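Local coordinates for protein UL37 (Suid herpesvirus 1, PDB 4K70) that is a herpesvirus inner tegument protein, here its N-terminal half, that probably acts in control of viral trafficking and binds calcium, at residues A[376-384]-A[398-409]; A[299-307]-A[340-348]. All blocks are in the same frame, centred on the assembly; numbering follows the deposited sequence.

Interaction 1: A[376-384]-A[398-409]. With NA (sodium ion), chain F; CA (calcium ion), chain D.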
loop_
_atom_site.group_PDB
_atom_site.type_symbol
_atom_site.label_atom_id
_atom_site.label_comp_id
_atom_site.label_asym_id
_atom_site.label_seq_id
_atom_site.Cartn_x
_atom_site.Cartn_y
_atom_site.Cartn_z
ATOM N N VAL A 376 14.625 -14.714 -4.107
ATOM C CA VAL A 376 15.093 -13.343 -3.860
ATOM C C VAL A 376 14.074 -12.277 -4.320
ATOM O O VAL A 376 13.713 -11.363 -3.572
ATOM C CB VAL A 376 16.442 -13.077 -4.545
ATOM C CG1 VAL A 376 16.775 -11.607 -4.481
ATOM C CG2 VAL A 376 17.553 -13.916 -3.901
ATOM N N VAL A 377 13.623 -12.380 -5.563
ATOM C CA VAL A 377 12.622 -11.435 -6.061
ATOM C C VAL A 377 11.326 -11.544 -5.241
ATOM O O VAL A 377 10.684 -10.537 -4.916
ATOM C CB VAL A 377 12.344 -11.676 -7.544
ATOM C CG1 VAL A 377 11.112 -10.869 -8.002
ATOM C CG2 VAL A 377 13.572 -11.307 -8.367
ATOM N N GLY A 378 10.964 -12.776 -4.890
ATOM C CA GLY A 378 9.754 -13.040 -4.140
ATOM C C GLY A 378 9.748 -12.369 -2.774
ATOM O O GLY A 378 8.727 -11.815 -2.345
ATOM N N GLY A 379 10.881 -12.431 -2.077
ATOM C CA GLY A 379 10.981 -11.836 -0.757
ATOM C C GLY A 379 10.804 -10.336 -0.850
ATOM O O GLY A 379 10.209 -9.695 0.019
ATOM N N VAL A 380 11.335 -9.767 -1.923
ATOM C CA VAL A 380 11.217 -8.334 -2.130
ATOM C C VAL A 380 9.769 -7.972 -2.479
ATOM O O VAL A 380 9.196 -7.043 -1.909
ATOM C CB VAL A 380 12.198 -7.848 -3.201
ATOM C CG1 VAL A 380 11.967 -6.362 -3.505
ATOM C CG2 VAL A 380 13.642 -8.105 -2.744
ATOM N N VAL A 381 9.164 -8.727 -3.391
ATOM C CA VAL A 381 7.747 -8.524 -3.714
ATOM C C VAL A 381 6.861 -8.600 -2.464
ATOM O O VAL A 381 6.014 -7.734 -2.245
ATOM C CB VAL A 381 7.256 -9.562 -4.747
ATOM C CG1 VAL A 381 5.730 -9.563 -4.848
ATOM C CG2 VAL A 381 7.901 -9.295 -6.097
ATOM N N HIS A 382 7.060 -9.635 -1.646
ATOM C CA HIS A 382 6.239 -9.814 -0.436
ATOM C C HIS A 382 6.359 -8.641 0.523
ATOM O O HIS A 382 5.370 -8.211 1.136
ATOM C CB HIS A 382 6.580 -11.125 0.279
ATOM C CG HIS A 382 5.934 -12.324 -0.336
ATOM N ND1 HIS A 382 4.568 -12.510 -0.342
ATOM C CD2 HIS A 382 6.460 -13.401 -0.974
ATOM C CE1 HIS A 382 4.280 -13.646 -0.954
ATOM N NE2 HIS A 382 5.412 -14.209 -1.338
ATOM N N ARG A 383 7.579 -8.134 0.655
ATOM C CA ARG A 383 7.846 -6.944 1.451
ATOM C C ARG A 383 7.088 -5.711 0.962
ATOM O O ARG A 383 6.572 -4.944 1.763
ATOM C CB ARG A 383 9.335 -6.626 1.427
ATOM C CG ARG A 383 10.163 -7.503 2.309
ATOM C CD ARG A 383 11.389 -6.736 2.738
ATOM N NE ARG A 383 12.536 -6.890 1.856
ATOM C CZ ARG A 383 13.438 -5.930 1.642
ATOM N NH1 ARG A 383 13.296 -4.738 2.218
ATOM N NH2 ARG A 383 14.475 -6.151 0.845
ATOM N N LEU A 384 7.074 -5.503 -0.348
ATOM C CA LEU A 384 6.432 -4.331 -0.935
ATOM C C LEU A 384 4.918 -4.408 -0.955
ATOM O O LEU A 384 4.245 -3.376 -0.983
ATOM C CB LEU A 384 6.900 -4.128 -2.384
ATOM C CG LEU A 384 8.354 -3.719 -2.604
ATOM C CD1 LEU A 384 8.789 -4.034 -4.023
ATOM C CD2 LEU A 384 8.535 -2.246 -2.308
ATOM N N TYR A 398 8.650 2.050 -1.518
ATOM C CA TYR A 398 9.384 1.387 -2.602
ATOM C C TYR A 398 10.848 1.813 -2.645
ATOM O O TYR A 398 11.746 0.988 -2.762
ATOM C CB TYR A 398 8.725 1.694 -3.950
ATOM C CG TYR A 398 9.430 1.034 -5.133
ATOM C CD1 TYR A 398 9.090 -0.249 -5.535
ATOM C CD2 TYR A 398 10.434 1.690 -5.832
ATOM C CE1 TYR A 398 9.730 -0.865 -6.609
ATOM C CE2 TYR A 398 11.088 1.069 -6.918
ATOM C CZ TYR A 398 10.718 -0.201 -7.296
ATOM O OH TYR A 398 11.337 -0.831 -8.377
ATOM N N THR A 399 11.083 3.114 -2.558
ATOM C CA THR A 399 12.437 3.660 -2.540
ATOM C C THR A 399 13.270 3.056 -1.403
ATOM O O THR A 399 14.417 2.650 -1.603
ATOM C CB THR A 399 12.374 5.199 -2.443
ATOM O OG1 THR A 399 11.734 5.702 -3.620
ATOM C CG2 THR A 399 13.760 5.826 -2.332
ATOM N N ASP A 400 12.677 2.984 -0.215
ATOM C CA ASP A 400 13.316 2.347 0.931
ATOM C C ASP A 400 13.754 0.912 0.638
ATOM O O ASP A 400 14.873 0.529 0.939
ATOM C CB ASP A 400 12.373 2.343 2.132
ATOM C CG ASP A 400 12.442 3.638 2.941
ATOM O OD1 ASP A 400 13.249 4.524 2.582
ATOM O OD2 ASP A 400 11.704 3.752 3.953
ATOM N N VAL A 401 12.855 0.120 0.067
ATOM C CA VAL A 401 13.168 -1.249 -0.295
ATOM C C VAL A 401 14.233 -1.299 -1.398
ATOM O O VAL A 401 15.189 -2.066 -1.306
ATOM C CB VAL A 401 11.897 -2.013 -0.735
ATOM C CG1 VAL A 401 12.266 -3.305 -1.448
ATOM C CG2 VAL A 401 10.977 -2.288 0.471
ATOM N N ALA A 402 14.072 -0.460 -2.421
ATOM C CA ALA A 402 14.996 -0.421 -3.559
ATOM C C ALA A 402 16.436 -0.113 -3.144
ATOM O O ALA A 402 17.389 -0.649 -3.721
ATOM C CB ALA A 402 14.524 0.591 -4.580
ATOM N N ASP A 403 16.581 0.756 -2.146
ATOM C CA ASP A 403 17.894 1.122 -1.609
ATOM C C ASP A 403 18.628 -0.035 -0.931
ATOM O O ASP A 403 19.830 0.058 -0.713
ATOM C CB ASP A 403 17.780 2.273 -0.594
ATOM C CG ASP A 403 17.446 3.608 -1.246
ATOM O OD1 ASP A 403 17.714 3.759 -2.454
ATOM O OD2 ASP A 403 16.922 4.513 -0.543
ATOM N N THR A 404 17.919 -1.100 -0.561
ATOM C CA THR A 404 18.574 -2.211 0.144
ATOM C C THR A 404 19.054 -3.291 -0.816
ATOM O O THR A 404 19.774 -4.198 -0.418
ATOM C CB THR A 404 17.649 -2.897 1.169
ATOM O OG1 THR A 404 16.577 -3.570 0.484
ATOM C CG2 THR A 404 17.067 -1.876 2.166
ATOM N N LEU A 405 18.644 -3.204 -2.078
ATOM C CA LEU A 405 18.910 -4.290 -3.019
ATOM C C LEU A 405 20.405 -4.447 -3.315
ATOM O O LEU A 405 20.926 -5.566 -3.407
ATOM C CB LEU A 405 18.104 -4.100 -4.316
ATOM C CG LEU A 405 16.587 -4.095 -4.119
ATOM C CD1 LEU A 405 15.837 -4.043 -5.445
ATOM C CD2 LEU A 405 16.124 -5.303 -3.290
ATOM N N GLU A 406 21.100 -3.326 -3.447
ATOM C CA GLU A 406 22.511 -3.376 -3.814
ATOM C C GLU A 406 23.372 -3.922 -2.674
ATOM O O GLU A 406 24.180 -4.829 -2.884
ATOM C CB GLU A 406 22.996 -2.002 -4.285
ATOM C CG GLU A 406 24.500 -1.857 -4.378
ATOM C CD GLU A 406 25.122 -2.856 -5.317
ATOM O OE1 GLU A 406 24.488 -3.157 -6.360
ATOM O OE2 GLU A 406 26.242 -3.343 -5.010
ATOM N N PRO A 407 23.205 -3.381 -1.458
ATOM C CA PRO A 407 23.977 -3.979 -0.359
ATOM C C PRO A 407 23.609 -5.443 -0.063
ATOM O O PRO A 407 24.485 -6.208 0.324
ATOM C CB PRO A 407 23.670 -3.069 0.839
ATOM C CG PRO A 407 22.501 -2.236 0.425
ATOM C CD PRO A 407 22.538 -2.131 -1.060
ATOM N N LEU A 408 22.353 -5.832 -0.260
ATOM C CA LEU A 408 21.955 -7.231 -0.093
ATOM C C LEU A 408 22.441 -8.181 -1.206
ATOM O O LEU A 408 22.905 -9.291 -0.933
ATOM C CB LEU A 408 20.435 -7.344 0.037
ATOM C CG LEU A 408 19.790 -7.044 1.392
ATOM C CD1 LEU A 408 18.275 -7.071 1.261
ATOM C CD2 LEU A 408 20.257 -8.049 2.438
ATOM N N TYR A 409 22.334 -7.755 -2.460
ATOM C CA TYR A 409 22.460 -8.695 -3.567
ATOM C C TYR A 409 23.508 -8.369 -4.601
ATOM O O TYR A 409 23.740 -9.171 -5.513
ATOM C CB TYR A 409 21.106 -8.878 -4.257
ATOM C CG TYR A 409 20.037 -9.280 -3.290
ATOM C CD1 TYR A 409 20.100 -10.502 -2.640
ATOM C CD2 TYR A 409 18.970 -8.435 -3.012
ATOM C CE1 TYR A 409 19.131 -10.881 -1.750
ATOM C CE2 TYR A 409 17.984 -8.804 -2.111
ATOM C CZ TYR A 409 18.074 -10.022 -1.483
ATOM O OH TYR A 409 17.109 -10.406 -0.598
HETATM NA NA NA F . 4.220 -7.352 3.168
HETATM CA CA CA D . 6.244 -3.435 3.593
HETATM O O HOH W 1 14.378 -11.115 -0.883
HETATM O O HOH W 2 14.188 -8.991 0.618
HETATM O O HOH W 3 8.307 -2.273 3.122
#

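Interaction 2: A[299-307]-A[340-348]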
loop_
_atom_site.group_PDB
_atom_site.type_symbol
_atom_site.label_atom_id
_atom_site.label_comp_id
_atom_site.label_asym_id
_atom_site.label_seq_id
_atom_site.Cartn_x
_atom_site.Cartn_y
_atom_site.Cartn_z
ATOM N N ASP A 299 3.069 -31.740 -6.774
ATOM C CA ASP A 299 2.574 -31.169 -8.017
ATOM C C ASP A 299 3.669 -30.394 -8.749
ATOM O O ASP A 299 4.415 -29.626 -8.140
ATOM C CB ASP A 299 1.323 -30.326 -7.772
ATOM C CG ASP A 299 0.114 -31.181 -7.459
ATOM O OD1 ASP A 299 -0.499 -31.696 -8.419
ATOM O OD2 ASP A 299 -0.214 -31.353 -6.262
ATOM N N PRO A 300 3.773 -30.609 -10.067
ATOM C CA PRO A 300 4.933 -30.137 -10.828
ATOM C C PRO A 300 5.105 -28.622 -10.750
ATOM O O PRO A 300 6.239 -28.136 -10.754
ATOM C CB PRO A 300 4.621 -30.576 -12.268
ATOM C CG PRO A 300 3.557 -31.627 -12.142
ATOM C CD PRO A 300 2.769 -31.267 -10.920
ATOM N N GLY A 301 3.994 -27.894 -10.663
ATOM C CA GLY A 301 4.036 -26.445 -10.592
ATOM C C GLY A 301 4.196 -25.878 -9.186
ATOM O O GLY A 301 4.431 -24.686 -9.041
ATOM N N ALA A 302 4.096 -26.721 -8.161
ATOM C CA ALA A 302 4.144 -26.241 -6.781
ATOM C C ALA A 302 5.024 -27.072 -5.843
ATOM O O ALA A 302 4.645 -27.285 -4.695
ATOM C CB ALA A 302 2.737 -26.157 -6.205
ATOM N N GLN A 303 6.183 -27.524 -6.313
ATOM C CA GLN A 303 7.047 -28.381 -5.499
ATOM C C GLN A 303 7.614 -27.633 -4.298
ATOM O O GLN A 303 7.829 -28.222 -3.240
ATOM C CB GLN A 303 8.183 -28.968 -6.342
ATOM C CG GLN A 303 7.707 -29.923 -7.442
ATOM C CD GLN A 303 8.784 -30.275 -8.466
ATOM O OE1 GLN A 303 9.837 -29.644 -8.525
ATOM N NE2 GLN A 303 8.509 -31.282 -9.287
ATOM N N ALA A 304 7.839 -26.329 -4.466
ATOM C CA ALA A 304 8.447 -25.512 -3.429
ATOM C C ALA A 304 7.589 -25.412 -2.172
ATOM O O ALA A 304 8.091 -24.999 -1.117
ATOM C CB ALA A 304 8.783 -24.129 -3.955
ATOM N N VAL A 305 6.309 -25.775 -2.267
ATOM C CA VAL A 305 5.452 -25.755 -1.080
ATOM C C VAL A 305 5.918 -26.810 -0.063
ATOM O O VAL A 305 5.605 -26.719 1.124
ATOM C CB VAL A 305 3.953 -25.951 -1.410
ATOM C CG1 VAL A 305 3.619 -27.423 -1.524
ATOM C CG2 VAL A 305 3.091 -25.299 -0.333
ATOM N N HIS A 306 6.659 -27.812 -0.541
ATOM C CA HIS A 306 7.371 -28.737 0.341
ATOM C C HIS A 306 8.752 -28.113 0.508
ATOM O O HIS A 306 9.702 -28.486 -0.166
ATOM C CB HIS A 306 7.449 -30.116 -0.323
ATOM C CG HIS A 306 8.189 -31.149 0.475
ATOM N ND1 HIS A 306 8.647 -30.923 1.748
ATOM C CD2 HIS A 306 8.542 -32.422 0.162
ATOM C CE1 HIS A 306 9.258 -32.012 2.194
ATOM N NE2 HIS A 306 9.204 -32.933 1.255
ATOM N N VAL A 307 8.847 -27.107 1.371
ATOM C CA VAL A 307 10.027 -26.246 1.381
ATOM C C VAL A 307 11.275 -26.974 1.908
ATOM O O VAL A 307 12.397 -26.673 1.499
ATOM C CB VAL A 307 9.754 -24.930 2.151
ATOM C CG1 VAL A 307 9.749 -25.173 3.663
ATOM C CG2 VAL A 307 10.760 -23.838 1.754
ATOM N N LEU A 340 3.980 -16.435 -7.607
ATOM C CA LEU A 340 4.785 -16.875 -6.466
ATOM C C LEU A 340 4.012 -17.831 -5.581
ATOM O O LEU A 340 4.451 -18.942 -5.330
ATOM C CB LEU A 340 5.246 -15.675 -5.646
ATOM C CG LEU A 340 6.309 -14.821 -6.332
ATOM C CD1 LEU A 340 6.415 -13.459 -5.663
ATOM C CD2 LEU A 340 7.649 -15.545 -6.282
ATOM N N VAL A 341 2.858 -17.385 -5.098
ATOM C CA VAL A 341 2.096 -18.146 -4.119
ATOM C C VAL A 341 1.579 -19.471 -4.682
ATOM O O VAL A 341 1.600 -20.492 -4.001
ATOM C CB VAL A 341 0.905 -17.306 -3.581
ATOM C CG1 VAL A 341 0.051 -18.145 -2.651
ATOM C CG2 VAL A 341 1.424 -16.030 -2.894
ATOM N N THR A 342 1.100 -19.432 -5.926
ATOM C CA THR A 342 0.637 -20.629 -6.628
ATOM C C THR A 342 1.724 -21.705 -6.688
ATOM O O THR A 342 1.427 -22.900 -6.599
ATOM C CB THR A 342 0.150 -20.284 -8.072
ATOM O OG1 THR A 342 -0.930 -19.352 -7.995
ATOM C CG2 THR A 342 -0.343 -21.512 -8.787
ATOM N N ALA A 343 2.981 -21.278 -6.809
ATOM C CA ALA A 343 4.104 -22.214 -6.901
ATOM C C ALA A 343 4.649 -22.592 -5.525
ATOM O O ALA A 343 5.608 -23.362 -5.422
ATOM C CB ALA A 343 5.215 -21.642 -7.765
ATOM N N GLY A 344 4.043 -22.050 -4.474
ATOM C CA GLY A 344 4.471 -22.369 -3.121
ATOM C C GLY A 344 5.544 -21.446 -2.571
ATOM O O GLY A 344 6.073 -21.684 -1.490
ATOM N N PHE A 345 5.856 -20.383 -3.304
ATOM C CA PHE A 345 6.782 -19.368 -2.819
ATOM C C PHE A 345 6.045 -18.321 -1.981
ATOM O O PHE A 345 5.918 -17.164 -2.361
ATOM C CB PHE A 345 7.520 -18.715 -3.977
ATOM C CG PHE A 345 8.660 -19.561 -4.523
ATOM C CD1 PHE A 345 8.412 -20.591 -5.417
ATOM C CD2 PHE A 345 9.971 -19.333 -4.118
ATOM C CE1 PHE A 345 9.463 -21.371 -5.928
ATOM C CE2 PHE A 345 11.020 -20.102 -4.610
ATOM C CZ PHE A 345 10.768 -21.124 -5.519
ATOM N N THR A 346 5.545 -18.760 -0.837
ATOM C CA THR A 346 4.939 -17.873 0.142
ATOM C C THR A 346 6.042 -17.019 0.769
ATOM O O THR A 346 7.226 -17.227 0.492
ATOM C CB THR A 346 4.277 -18.690 1.231
ATOM O OG1 THR A 346 5.271 -19.525 1.825
ATOM C CG2 THR A 346 3.200 -19.575 0.641
ATOM N N ARG A 347 5.658 -16.058 1.603
ATOM C CA ARG A 347 6.620 -15.155 2.238
ATOM C C ARG A 347 7.714 -15.916 2.969
ATOM O O ARG A 347 8.897 -15.641 2.797
ATOM C CB ARG A 347 5.932 -14.214 3.238
ATOM C CG ARG A 347 6.897 -13.203 3.848
ATOM C CD ARG A 347 6.452 -12.695 5.221
ATOM N NE ARG A 347 6.383 -13.744 6.239
ATOM C CZ ARG A 347 7.430 -14.212 6.921
ATOM N NH1 ARG A 347 8.653 -13.745 6.689
ATOM N NH2 ARG A 347 7.252 -15.160 7.831
ATOM N N ARG A 348 7.303 -16.863 3.800
ATOM C CA ARG A 348 8.253 -17.629 4.602
ATOM C C ARG A 348 9.128 -18.540 3.737
ATOM O O ARG A 348 10.312 -18.711 4.008
ATOM C CB ARG A 348 7.506 -18.433 5.671
ATOM C CG ARG A 348 8.359 -19.383 6.463
ATOM C CD ARG A 348 9.439 -18.652 7.233
ATOM N NE ARG A 348 10.027 -19.511 8.260
ATOM C CZ ARG A 348 11.201 -19.283 8.841
ATOM N NH1 ARG A 348 11.918 -18.220 8.491
ATOM N NH2 ARG A 348 11.664 -20.119 9.763
HETATM O O HOH W 4 7.468 -24.604 -6.963
#

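Interaction 1: A[376-384]-A[398-409]
Val-376 sets its CG1 methyl over the centre of the Tyr-409 ring, a CH-pi contact 3.7 Å from the ring centroid and 13° off the normal, while CB of Leu-408 lies against the opposite face near the rim. CG1, anti to the backbone N, is the branch that reaches the ring face; CG2 comes only to its CE1 side. The phenol oxygen is tied back to helix 366-385: water 1 donates both to Tyr-409 OH and to the carbonyl O of Val-376, and Glu-354 of helix 347-358 hydrogen-bonds the same hydroxyl. One turn on, Val-380 divides its branches, CG1 reaching CG1 of Val-401 at 3.7 Å and CG2 reaching CD2 of Leu-405. Leu-384 wedges CD2 between Tyr-398 and Val-401, 3.7 Å from Val-401 CG2. At the more exposed side the chain of Arg-383 bends at chi3 (-91°), and CG1 of Val-401 lies against one guanidinium face, displaced toward its border. Thr-404 OG1 stands at the edge, in plane, and takes a straight but weak bond from Arg-383 NH2, 3.3 Å long. That hydroxyl donates its own proton to Val-401 O at 2.7 Å, on a lone pair, which leaves it oriented to accept from the arginine. The backbone O of Arg-383 faces elsewhere, binding calcium at 2.4 Å together with Asp-386 and Asp-387. The arrangement is an antiparallel helical hairpin, its segment axes 155° apart for 376-384 and 398-402, with an apolar seam inside, a partly exposed arginine-threonine pair and metal sites by the turn.

Interaction 2: A[299-307]-A[340-348]
Ala-343 O receives a hydrogen bond from water 4 at 2.7 Å, and the same water accepts from Ala-304 N at 3.1 Å, bridging two backbones that share no direct hydrogen bond. Segment 299-307 closes round this carbonyl with carbon: Ala-302 CA makes a CA-H...O contact with Ala-343 O at 3.5 Å, and Ala-304 CB lies 3.6 Å from the same oxygen. A second CA-H...O contact runs the other way, from Ala-343 CA to Gly-301 O at 3.3 Å, with Ala-343 CB also beside that oxygen. The CB of Ala-302 rests against Thr-342 O, whose carbonyl is also gripped by the side-chain amide of Gln-200. Ala-304 carries the apolar part, its methyl meeting the Phe-345 ring obliquely, with CB 3.5 Å from CE1. The ring comes back to it although the CB of Phe-345 points away, because CG lies beside the backbone N (chi1 -78°). At Gly-344 a Schellman motif ends helix 333-342, its positive phi (90°) turning the chain alongside Val-305, whose CB lies 4.0 Å from Gly-344 CA. Thr-346 then caps the next helix, 347-358. Leu-213 and Phe-214 of helix 208-223 pack on Val-305. The chemistry implies a buried, largely backbone-to-backbone fit: small residues bring Ala-302 CA to 4.0 Å from Ala-343 CA, and one water plus weak carbon donors supply the polar links between the loop and the helix end.

Overall arrangement
Following the chain from the N terminus, the first of these segments met is loop 299-307, after helix 260-271; the chain then runs through helices 307-311, 321-329 and 333-342 before 340-348 returns to close interaction 2 across 32 intervening residues. Helix 347-358 leads on to helix 366-385, and interaction 1 closes a shorter excursion of 13 residues when 398-409 folds back on 376-384. The two contacts are in series, neither nested nor crossed, with centres about 20 Å apart. They nonetheless touch, since the 376-384 helix packs by Gly-378 on Leu-340 and its His-382 probably hydrogen-bonds Phe-345 O. That helix therefore joins the loop-and-helix-end junction to the later hairpin.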